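Side-chain contacts in cycloalternan-forming enzyme (PDB 5F7U), which is a large multidomain carbohydrate-active protein of glycoside hydrolase family 31, with a TIM-barrel core and an appended family 6 carbohydrate-binding module: residues G601-T606 with F610-K615; D631-T636 with A642-R647; G254-T259 with K265-Y270. The protein carries 1 engineered substitution. All coordinates share one frame; numbering follows the deposited sequence.

Contacts 1 and 2 each place one residue in the glycan pocket, while contact 3 belongs to the mutarotase-like domain. Contacts 1 and 2 join the loops that follow successive strands of the TIM barrel to the helices after them. Their centres lie about 9 Å apart, and Ser605 OG approaches Ala633 O at 2.6 Å, probably as a hydrogen bond. Both meet the same bound glucose of chain B, through Asp602 and Phe635. Contact 3 lies about 15 Å from contact 1, centre to centre, and meets its helix where Lys615 NZ lies 3.2 Å from Asp258 O. Contacts 2 and 3 do not touch, their nearest atoms being about 9 Å apart.

Contact 1 (G601-T606 with F610-K615); sequences GDQTST and FQASLK. With GLC (alpha-D-glucopyranose), chain F; GLC (alpha-D-glucopyranose), chain B.
Gln603 and Ser613 form a buried polar link between a barrel loop and the helix it leads into, 607-622, on the sugar-binding side of the TIM barrel. Ser613 OG donates to Gln603 OE1 at 2.6 Å. The hydroxyl approaches steeply, with a C=O...O angle of 103°, and sits above the amide's carbonyl plane. It also pairs with Ser609 O, so its single proton is probably shared between the two acceptors. Gln603 reaches it because its side chain runs extended beyond CG (chi2 -177°), while its NE2 rests 3.9 Å from Ala612 CB. The second link belongs to the helix start: Phe610 N bonds to Thr606 O at 3.0 Å, closing the first turn. Thr606 is the N-cap, its OG1 accepting from Ser609 N. Beside Gln603, Asp602 faces the other way, into the glycan pocket. Its OD1 accepts from O2 of the chain B glucose at 2.5 Å, and OD2 comes within 3.1 Å of O4 of the chain F glucose. Ser600 OG is a further partner of Gln603 OE1. Two hydroxyls thus lie on that oxygen, which would favour this amide orientation: the polar amide is paired inside a buried contact, while the neighbouring carboxylate accepts from the sugar.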
loop_
_atom_site.group_PDB
_atom_site.type_symbol
_atom_site.label_atom_id
_atom_site.label_comp_id
_atom_site.label_asym_id
_atom_site.label_seq_id
_atom_site.Cartn_x
_atom_site.Cartn_y
_atom_site.Cartn_z
ATOM N N GLY A 601 7.909 -2.770 7.703
ATOM C CA GLY A 601 8.504 -2.947 9.025
ATOM C C GLY A 601 9.104 -4.313 9.293
ATOM O O GLY A 601 9.586 -4.982 8.381
ATOM N N ASP A 602 9.072 -4.727 10.562
ATOM C CA ASP A 602 9.975 -5.776 11.049
ATOM C C ASP A 602 9.225 -7.085 11.098
ATOM O O ASP A 602 8.359 -7.264 11.964
ATOM C CB ASP A 602 10.471 -5.435 12.461
ATOM C CG ASP A 602 11.299 -4.144 12.515
ATOM O OD1 ASP A 602 11.849 -3.712 11.490
ATOM O OD2 ASP A 602 11.392 -3.544 13.609
ATOM N N GLN A 603 9.560 -7.981 10.174
ATOM C CA GLN A 603 8.859 -9.261 10.026
ATOM C C GLN A 603 9.831 -10.435 9.914
ATOM O O GLN A 603 11.007 -10.277 9.580
ATOM C CB GLN A 603 7.894 -9.227 8.826
ATOM C CG GLN A 603 6.903 -8.065 8.894
ATOM C CD GLN A 603 5.923 -8.078 7.746
ATOM O OE1 GLN A 603 6.113 -7.359 6.767
ATOM N NE2 GLN A 603 4.915 -8.952 7.821
ATOM N N THR A 604 9.340 -11.629 10.188
ATOM C CA THR A 604 10.201 -12.821 10.130
ATOM C C THR A 604 10.197 -13.482 8.754
ATOM O O THR A 604 9.296 -13.267 7.935
ATOM C CB THR A 604 9.810 -13.877 11.172
ATOM O OG1 THR A 604 8.422 -14.173 11.028
ATOM C CG2 THR A 604 10.069 -13.392 12.592
ATOM N N SER A 605 11.211 -14.302 8.513
ATOM C CA SER A 605 11.355 -15.014 7.231
ATOM C C SER A 605 10.480 -16.262 7.202
ATOM O O SER A 605 10.973 -17.405 7.216
ATOM C CB SER A 605 12.828 -15.341 6.967
ATOM O OG SER A 605 13.540 -14.123 6.759
ATOM N N THR A 606 9.174 -16.038 7.133
ATOM C CA THR A 606 8.217 -17.147 7.024
ATOM C C THR A 606 7.137 -16.823 5.992
ATOM O O THR A 606 6.934 -15.656 5.646
ATOM C CB THR A 606 7.487 -17.443 8.353
ATOM O OG1 THR A 606 6.653 -16.329 8.674
ATOM C CG2 THR A 606 8.460 -17.694 9.497
ATOM N N PHE A 610 5.034 -13.379 5.048
ATOM C CA PHE A 610 4.861 -12.988 3.628
ATOM C C PHE A 610 3.380 -12.663 3.408
ATOM O O PHE A 610 3.053 -11.606 2.841
ATOM C CB PHE A 610 5.335 -14.170 2.769
ATOM C CG PHE A 610 5.337 -13.952 1.261
ATOM C CD1 PHE A 610 5.102 -12.716 0.653
ATOM C CD2 PHE A 610 5.665 -15.058 0.450
ATOM C CE1 PHE A 610 5.142 -12.590 -0.740
ATOM C CE2 PHE A 610 5.716 -14.944 -0.945
ATOM C CZ PHE A 610 5.462 -13.697 -1.537
ATOM N N GLN A 611 2.489 -13.539 3.891
ATOM C CA GLN A 611 1.047 -13.293 3.778
ATOM C C GLN A 611 0.644 -11.988 4.436
ATOM O O GLN A 611 -0.139 -11.222 3.854
ATOM C CB GLN A 611 0.236 -14.440 4.362
ATOM C CG GLN A 611 0.372 -15.737 3.555
ATOM C CD GLN A 611 -0.028 -16.972 4.340
ATOM O OE1 GLN A 611 -0.768 -16.875 5.339
ATOM N NE2 GLN A 611 0.473 -18.140 3.918
ATOM N N ALA A 612 1.215 -11.709 5.612
ATOM C CA ALA A 612 0.879 -10.472 6.326
ATOM C C ALA A 612 1.434 -9.237 5.590
ATOM O O ALA A 612 0.780 -8.192 5.536
ATOM C CB ALA A 612 1.388 -10.526 7.754
ATOM N N SER A 613 2.629 -9.358 4.997
ATOM C CA SER A 613 3.202 -8.264 4.218
ATOM C C SER A 613 2.289 -7.900 3.038
ATOM O O SER A 613 2.051 -6.716 2.769
ATOM C CB SER A 613 4.588 -8.663 3.685
ATOM O OG SER A 613 5.492 -8.933 4.748
ATOM N N LEU A 614 1.784 -8.915 2.347
ATOM C CA LEU A 614 0.918 -8.627 1.210
ATOM C C LEU A 614 -0.375 -7.913 1.667
ATOM O O LEU A 614 -0.823 -6.958 1.025
ATOM C CB LEU A 614 0.661 -9.888 0.369
ATOM C CG LEU A 614 -0.180 -9.767 -0.905
ATOM C CD1 LEU A 614 0.258 -8.586 -1.783
ATOM C CD2 LEU A 614 -0.074 -11.077 -1.668
ATOM N N LYS A 615 -0.951 -8.358 2.792
ATOM C CA LYS A 615 -2.116 -7.644 3.356
ATOM C C LYS A 615 -1.795 -6.188 3.679
ATOM O O LYS A 615 -2.605 -5.259 3.396
ATOM C CB LYS A 615 -2.644 -8.383 4.591
ATOM C CG LYS A 615 -3.212 -9.760 4.217
ATOM C CD LYS A 615 -3.581 -10.546 5.466
ATOM C CE LYS A 615 -3.748 -12.019 5.152
ATOM N NZ LYS A 615 -4.068 -12.820 6.393
HETATM C C1 GLC F . 13.642 -3.070 17.940
HETATM C C2 GLC F . 13.099 -1.706 17.495
HETATM C C3 GLC F . 12.906 -1.644 15.974
HETATM C C4 GLC F . 14.223 -1.935 15.242
HETATM C C5 GLC F . 14.735 -3.304 15.747
HETATM C C6 GLC F . 16.095 -3.693 15.185
HETATM O O1 GLC F . 12.627 -4.076 17.806
HETATM O O2 GLC F . 11.851 -1.466 18.145
HETATM O O3 GLC F . 12.374 -0.369 15.619
HETATM O O4 GLC F . 14.037 -2.012 13.809
HETATM O O5 GLC F . 14.812 -3.439 17.184
HETATM O O6 GLC F . 15.797 -4.705 14.227
HETATM C C1 GLC B . 14.357 -0.820 13.050
HETATM C C2 GLC B . 13.961 -1.017 11.570
HETATM C C3 GLC B . 14.864 -2.027 10.833
HETATM C C4 GLC B . 16.344 -1.656 11.019
HETATM C C5 GLC B . 16.658 -1.303 12.480
HETATM C C6 GLC B . 18.068 -0.773 12.688
HETATM O O2 GLC B . 12.560 -1.287 11.459
HETATM O O3 GLC B . 14.570 -2.064 9.425
HETATM O O4 GLC B . 17.182 -2.749 10.600
HETATM O O5 GLC B . 15.726 -0.370 13.066
HETATM O O6 GLC B . 18.250 -0.678 14.114
#

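Contact 2 (D631-T636 with A642-R647); sequences DMAGFT and AELYKR. With GLC (alpha-D-glucopyranose), chain B.
Met632 lays its terminal methyl on the ring of Tyr645, and this CH-pi contact is the heart of a junction between a barrel loop and helix 642-653 that has no hydrogen bond across it and is made mostly of apolar side chains. CE stands 3.9 Å from the ring centroid, 27° off the normal, shifted toward the rim so that CZ is its nearest atom at 3.6 Å. In Met632, CG sits between the backbone N and the carbonyl carbon (chi1 55°), and the turn about CG-SD (chi3 -83°) brings CE onto the ring, although the side chain does not set out from the backbone in that direction. Tyr645 holds CG anti to the backbone N, and its ring end comes nearer to the loop.

Ala633 packs beside this pair. Its methyl points toward the helix and approaches Tyr645 CD1 at 4.1 Å and Leu644 CG at 4.4 Å, while Leu644 CD2 lies against Ala633 O. Ala633 is presented there by a type II beta turn from Asp631 to Gly634, closed by the bond from Gly634 N to Asp631 O at 2.9 Å. Beyond the turn, Phe635 faces the pocket: CE2 touches C3 of the chain B glucose at 3.7 Å, and the sugar's O4 lies at the ring edge, in its plane.

The turn lies at the C-terminal end of barrel strand 628-631. Tyr645 also packs on Ile687 and Phe691 of helix 687-700 and bonds through OH to Arg673 O, whereas Leu644 leans on Phe607 and Phe610 of helix 607-622.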
loop_
_atom_site.group_PDB
_atom_site.type_symbol
_atom_site.label_atom_id
_atom_site.label_comp_id
_atom_site.label_asym_id
_atom_site.label_seq_id
_atom_site.Cartn_x
_atom_site.Cartn_y
_atom_site.Cartn_z
ATOM N N ASP A 631 10.512 -5.875 3.326
ATOM C CA ASP A 631 11.779 -6.605 3.325
ATOM C C ASP A 631 11.513 -7.975 2.692
ATOM O O ASP A 631 10.948 -8.838 3.351
ATOM C CB ASP A 631 12.301 -6.804 4.771
ATOM C CG ASP A 631 12.474 -5.488 5.551
ATOM O OD1 ASP A 631 12.673 -4.423 4.958
ATOM O OD2 ASP A 631 12.430 -5.536 6.800
ATOM N N MET A 632 11.872 -8.160 1.420
ATOM C CA MET A 632 11.495 -9.393 0.714
ATOM C C MET A 632 12.045 -10.616 1.452
ATOM O O MET A 632 13.216 -10.641 1.848
ATOM C CB MET A 632 11.913 -9.364 -0.769
ATOM C CG MET A 632 13.381 -9.086 -1.031
ATOM S SD MET A 632 13.856 -9.714 -2.659
ATOM C CE MET A 632 14.137 -11.411 -2.196
ATOM N N ALA A 633 11.164 -11.591 1.684
ATOM C CA ALA A 633 11.493 -12.829 2.414
ATOM C C ALA A 633 11.782 -12.657 3.901
ATOM O O ALA A 633 12.239 -13.602 4.521
ATOM C CB ALA A 633 12.612 -13.620 1.718
ATOM N N GLY A 634 11.497 -11.473 4.459
ATOM C CA GLY A 634 11.646 -11.199 5.913
ATOM C C GLY A 634 13.071 -10.807 6.257
ATOM O O GLY A 634 14.013 -11.261 5.603
ATOM N N PHE A 635 13.249 -9.969 7.281
ATOM C CA PHE A 635 14.602 -9.466 7.574
ATOM C C PHE A 635 15.268 -10.171 8.761
ATOM O O PHE A 635 16.457 -9.979 9.019
ATOM C CB PHE A 635 14.631 -7.931 7.694
ATOM C CG PHE A 635 14.395 -7.375 9.095
ATOM C CD1 PHE A 635 13.406 -7.889 9.965
ATOM C CD2 PHE A 635 15.140 -6.269 9.521
ATOM C CE1 PHE A 635 13.231 -7.333 11.245
ATOM C CE2 PHE A 635 14.941 -5.697 10.789
ATOM C CZ PHE A 635 13.992 -6.236 11.649
ATOM N N THR A 636 14.494 -10.988 9.468
ATOM C CA THR A 636 14.997 -11.661 10.673
ATOM C C THR A 636 14.344 -13.032 10.852
ATOM O O THR A 636 13.490 -13.415 10.072
ATOM C CB THR A 636 14.808 -10.772 11.931
ATOM O OG1 THR A 636 15.645 -11.274 12.990
ATOM C CG2 THR A 636 13.353 -10.686 12.372
ATOM N N ALA A 642 14.996 -21.673 0.429
ATOM C CA ALA A 642 15.127 -21.308 -0.983
ATOM C C ALA A 642 13.758 -21.076 -1.601
ATOM O O ALA A 642 13.574 -20.141 -2.406
ATOM C CB ALA A 642 15.891 -22.383 -1.741
ATOM N N GLU A 643 12.798 -21.912 -1.203
ATOM C CA GLU A 643 11.414 -21.783 -1.672
ATOM C C GLU A 643 10.838 -20.422 -1.295
ATOM O O GLU A 643 10.322 -19.699 -2.148
ATOM C CB GLU A 643 10.547 -22.895 -1.067
ATOM C CG GLU A 643 9.104 -22.852 -1.573
ATOM C CD GLU A 643 8.163 -23.737 -0.778
ATOM O OE1 GLU A 643 6.985 -23.838 -1.178
ATOM O OE2 GLU A 643 8.595 -24.341 0.233
ATOM N N LEU A 644 10.918 -20.060 -0.013
ATOM C CA LEU A 644 10.404 -18.743 0.401
ATOM C C LEU A 644 11.138 -17.623 -0.332
ATOM O O LEU A 644 10.505 -16.664 -0.791
ATOM C CB LEU A 644 10.507 -18.530 1.922
ATOM C CG LEU A 644 10.077 -17.133 2.422
ATOM C CD1 LEU A 644 8.618 -16.769 2.084
ATOM C CD2 LEU A 644 10.266 -17.032 3.920
ATOM N N TYR A 645 12.463 -17.736 -0.417
ATOM C CA TYR A 645 13.247 -16.686 -1.048
ATOM C C TYR A 645 12.773 -16.476 -2.503
ATOM O O TYR A 645 12.598 -15.336 -2.934
ATOM C CB TYR A 645 14.743 -16.982 -0.971
ATOM C CG TYR A 645 15.571 -15.777 -1.368
ATOM C CD1 TYR A 645 15.882 -14.791 -0.427
ATOM C CD2 TYR A 645 16.012 -15.608 -2.695
ATOM C CE1 TYR A 645 16.619 -13.682 -0.780
ATOM C CE2 TYR A 645 16.746 -14.488 -3.056
ATOM C CZ TYR A 645 17.038 -13.531 -2.093
ATOM O OH TYR A 645 17.775 -12.417 -2.429
ATOM N N LYS A 646 12.556 -17.574 -3.227
ATOM C CA LYS A 646 12.142 -17.518 -4.637
ATOM C C LYS A 646 10.728 -16.956 -4.793
ATOM O O LYS A 646 10.468 -16.127 -5.686
ATOM C CB LYS A 646 12.247 -18.912 -5.290
ATOM C CG LYS A 646 13.673 -19.333 -5.590
ATOM C CD LYS A 646 13.649 -20.671 -6.311
ATOM C CE LYS A 646 15.021 -21.065 -6.852
ATOM N NZ LYS A 646 14.839 -22.349 -7.597
ATOM N N ARG A 647 9.818 -17.376 -3.910
ATOM C CA ARG A 647 8.427 -16.888 -3.945
ATOM C C ARG A 647 8.348 -15.405 -3.642
ATOM O O ARG A 647 7.619 -14.668 -4.318
ATOM C CB ARG A 647 7.529 -17.683 -2.982
ATOM C CG ARG A 647 7.353 -19.157 -3.327
ATOM C CD ARG A 647 6.767 -19.333 -4.729
ATOM N NE ARG A 647 6.233 -20.669 -4.979
ATOM C CZ ARG A 647 5.870 -21.109 -6.175
ATOM N NH1 ARG A 647 5.932 -20.293 -7.235
ATOM N NH2 ARG A 647 5.409 -22.341 -6.300
HETATM C C1 GLC B . 14.357 -0.820 13.050
HETATM C C2 GLC B . 13.961 -1.017 11.570
HETATM C C3 GLC B . 14.864 -2.027 10.833
HETATM C C4 GLC B . 16.344 -1.656 11.019
HETATM C C5 GLC B . 16.658 -1.303 12.480
HETATM C C6 GLC B . 18.068 -0.773 12.688
HETATM O O2 GLC B . 12.560 -1.287 11.459
HETATM O O3 GLC B . 14.570 -2.064 9.425
HETATM O O4 GLC B . 17.182 -2.749 10.600
HETATM O O5 GLC B . 15.726 -0.370 13.066
HETATM O O6 GLC B . 18.250 -0.678 14.114
#

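Contact 3 (G254-T259 with K265-Y270); sequences GERYDT and KDVETY
Arg256 reaches across to strand 266-269 and uses its guanidinium to satisfy the carbonyl of Glu268. Arg256 NH2 donates to Glu268 O at 2.9 Å with an N-H...O angle of 159°; NH1 adds a weak bond to the same oxygen at 3.4 Å. The oxygen lies in the guanidinium plane, but the donor stands well above the carbonyl plane. Val267 CG1 covers one face of the group, 3.5 Å from Arg256 CZ. Arg256 NH2 also makes a weak bond, at 3.0 Å, to a water that pairs with Thr269 OG1 at 2.8 Å. The main partner of that hydroxyl is Ser307 OG.

The loop that carries Arg256 belongs to the mutarotase-like domain, running from strand 250-254 to strand 266-269, which pairs antiparallel with strand 307-311. Arg256 therefore bridges the start of this connection to the strand at its end.

Glu268 turns its own carboxylate away, to His306 and Gln308. Nearer the loop's end, Lys265 CE passes 3.5 Å from Asp258 OD2 and also touches Thr259 CG2. Lys265 NZ stays 4.1 Å from Asp258 OD2, too far for an ion pair; its salt bridge is with Glu282 instead. Asp258 OD1 accepts a weak bond from Thr259 N.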
loop_
_atom_site.group_PDB
_atom_site.type_symbol
_atom_site.label_atom_id
_atom_site.label_comp_id
_atom_site.label_asym_id
_atom_site.label_seq_id
_atom_site.Cartn_x
_atom_site.Cartn_y
_atom_site.Cartn_z
ATOM N N GLY A 254 -5.370 2.492 6.689
ATOM C CA GLY A 254 -3.912 2.502 6.782
ATOM C C GLY A 254 -3.318 1.176 6.361
ATOM O O GLY A 254 -3.804 0.538 5.418
ATOM N N GLU A 255 -2.239 0.788 7.024
ATOM C CA GLU A 255 -1.501 -0.420 6.681
ATOM C C GLU A 255 -1.885 -1.486 7.722
ATOM O O GLU A 255 -1.653 -1.304 8.926
ATOM C CB GLU A 255 -0.013 -0.107 6.699
ATOM C CG GLU A 255 0.862 -1.310 6.375
ATOM C CD GLU A 255 2.332 -0.951 6.421
ATOM O OE1 GLU A 255 2.697 -0.137 7.305
ATOM O OE2 GLU A 255 3.094 -1.464 5.578
ATOM N N ARG A 256 -2.534 -2.555 7.267
ATOM C CA ARG A 256 -3.091 -3.561 8.185
ATOM C C ARG A 256 -2.554 -4.935 7.817
ATOM O O ARG A 256 -2.484 -5.279 6.634
ATOM C CB ARG A 256 -4.630 -3.529 8.134
ATOM C CG ARG A 256 -5.240 -2.165 8.510
ATOM C CD ARG A 256 -5.019 -1.887 9.991
ATOM N NE ARG A 256 -5.299 -0.510 10.373
ATOM C CZ ARG A 256 -5.294 -0.074 11.620
ATOM N NH1 ARG A 256 -5.080 -0.919 12.637
ATOM N NH2 ARG A 256 -5.544 1.205 11.860
ATOM N N TYR A 257 -2.181 -5.715 8.837
ATOM C CA TYR A 257 -1.426 -6.960 8.639
ATOM C C TYR A 257 -2.268 -8.210 8.829
ATOM O O TYR A 257 -1.837 -9.331 8.465
ATOM C CB TYR A 257 -0.243 -6.989 9.636
ATOM C CG TYR A 257 0.800 -5.917 9.392
ATOM C CD1 TYR A 257 0.561 -4.572 9.760
ATOM C CD2 TYR A 257 2.029 -6.244 8.820
ATOM C CE1 TYR A 257 1.524 -3.578 9.553
ATOM C CE2 TYR A 257 3.004 -5.261 8.598
ATOM C CZ TYR A 257 2.737 -3.933 8.974
ATOM O OH TYR A 257 3.678 -2.963 8.780
ATOM N N ASP A 258 -3.444 -8.026 9.444
ATOM C CA ASP A 258 -4.293 -9.136 9.834
ATOM C C ASP A 258 -5.256 -9.605 8.745
ATOM O O ASP A 258 -5.432 -10.817 8.558
ATOM C CB ASP A 258 -5.035 -8.838 11.164
ATOM C CG ASP A 258 -5.841 -7.516 11.170
ATOM O OD1 ASP A 258 -5.737 -6.669 10.257
ATOM O OD2 ASP A 258 -6.618 -7.335 12.153
ATOM N N THR A 259 -5.862 -8.643 8.056
ATOM C CA THR A 259 -6.862 -8.902 7.035
ATOM C C THR A 259 -6.971 -7.681 6.129
ATOM O O THR A 259 -6.682 -6.573 6.559
ATOM C CB THR A 259 -8.235 -9.241 7.651
ATOM O OG1 THR A 259 -9.168 -9.536 6.599
ATOM C CG2 THR A 259 -8.748 -8.099 8.555
ATOM N N LYS A 265 -14.062 -6.490 12.826
ATOM C CA LYS A 265 -12.963 -6.010 13.669
ATOM C C LYS A 265 -13.276 -4.647 14.288
ATOM O O LYS A 265 -13.973 -3.809 13.677
ATOM C CB LYS A 265 -11.666 -5.829 12.848
ATOM C CG LYS A 265 -11.098 -7.050 12.117
ATOM C CD LYS A 265 -10.351 -7.945 13.077
ATOM C CE LYS A 265 -9.630 -9.068 12.335
ATOM N NZ LYS A 265 -9.319 -10.135 13.328
ATOM N N ASP A 266 -12.707 -4.420 15.477
ATOM C CA ASP A 266 -12.576 -3.077 16.052
ATOM C C ASP A 266 -11.207 -2.573 15.647
ATOM O O ASP A 266 -10.206 -3.091 16.113
ATOM C CB ASP A 266 -12.667 -3.113 17.581
ATOM C CG ASP A 266 -14.045 -3.466 18.069
ATOM O OD1 ASP A 266 -15.011 -2.864 17.573
ATOM O OD2 ASP A 266 -14.168 -4.357 18.943
ATOM N N VAL A 267 -11.173 -1.575 14.778
ATOM C CA VAL A 267 -9.919 -1.094 14.184
ATOM C C VAL A 267 -9.472 0.160 14.918
ATOM O O VAL A 267 -10.216 1.138 14.984
ATOM C CB VAL A 267 -10.096 -0.777 12.684
ATOM C CG1 VAL A 267 -8.760 -0.416 12.069
ATOM C CG2 VAL A 267 -10.711 -1.961 11.936
ATOM N N GLU A 268 -8.249 0.133 15.453
ATOM C CA GLU A 268 -7.722 1.279 16.201
ATOM C C GLU A 268 -6.864 2.129 15.274
ATOM O O GLU A 268 -5.921 1.610 14.667
ATOM C CB GLU A 268 -6.821 0.806 17.353
ATOM C CG GLU A 268 -7.455 -0.204 18.287
ATOM C CD GLU A 268 -8.712 0.278 18.998
ATOM O OE1 GLU A 268 -8.960 1.500 19.141
ATOM O OE2 GLU A 268 -9.466 -0.601 19.466
ATOM N N THR A 269 -7.183 3.420 15.191
ATOM C CA THR A 269 -6.355 4.364 14.472
ATOM C C THR A 269 -5.296 4.863 15.458
ATOM O O THR A 269 -5.488 5.843 16.173
ATOM C CB THR A 269 -7.170 5.535 13.895
ATOM O OG1 THR A 269 -8.338 5.016 13.241
ATOM C CG2 THR A 269 -6.316 6.307 12.860
ATOM N N TYR A 270 -4.192 4.139 15.512
ATOM C CA TYR A 270 -3.201 4.357 16.559
ATOM C C TYR A 270 -1.879 3.818 16.050
ATOM O O TYR A 270 -1.721 2.597 15.872
ATOM C CB TYR A 270 -3.619 3.565 17.810
ATOM C CG TYR A 270 -2.797 3.842 19.048
ATOM C CD1 TYR A 270 -3.008 5.015 19.811
ATOM C CD2 TYR A 270 -1.861 2.903 19.509
ATOM C CE1 TYR A 270 -2.283 5.254 20.975
ATOM C CE2 TYR A 270 -1.138 3.132 20.669
ATOM C CZ TYR A 270 -1.345 4.300 21.392
ATOM O OH TYR A 270 -0.619 4.497 22.547
HETATM O O HOH W 1 -7.600 3.302 11.175
#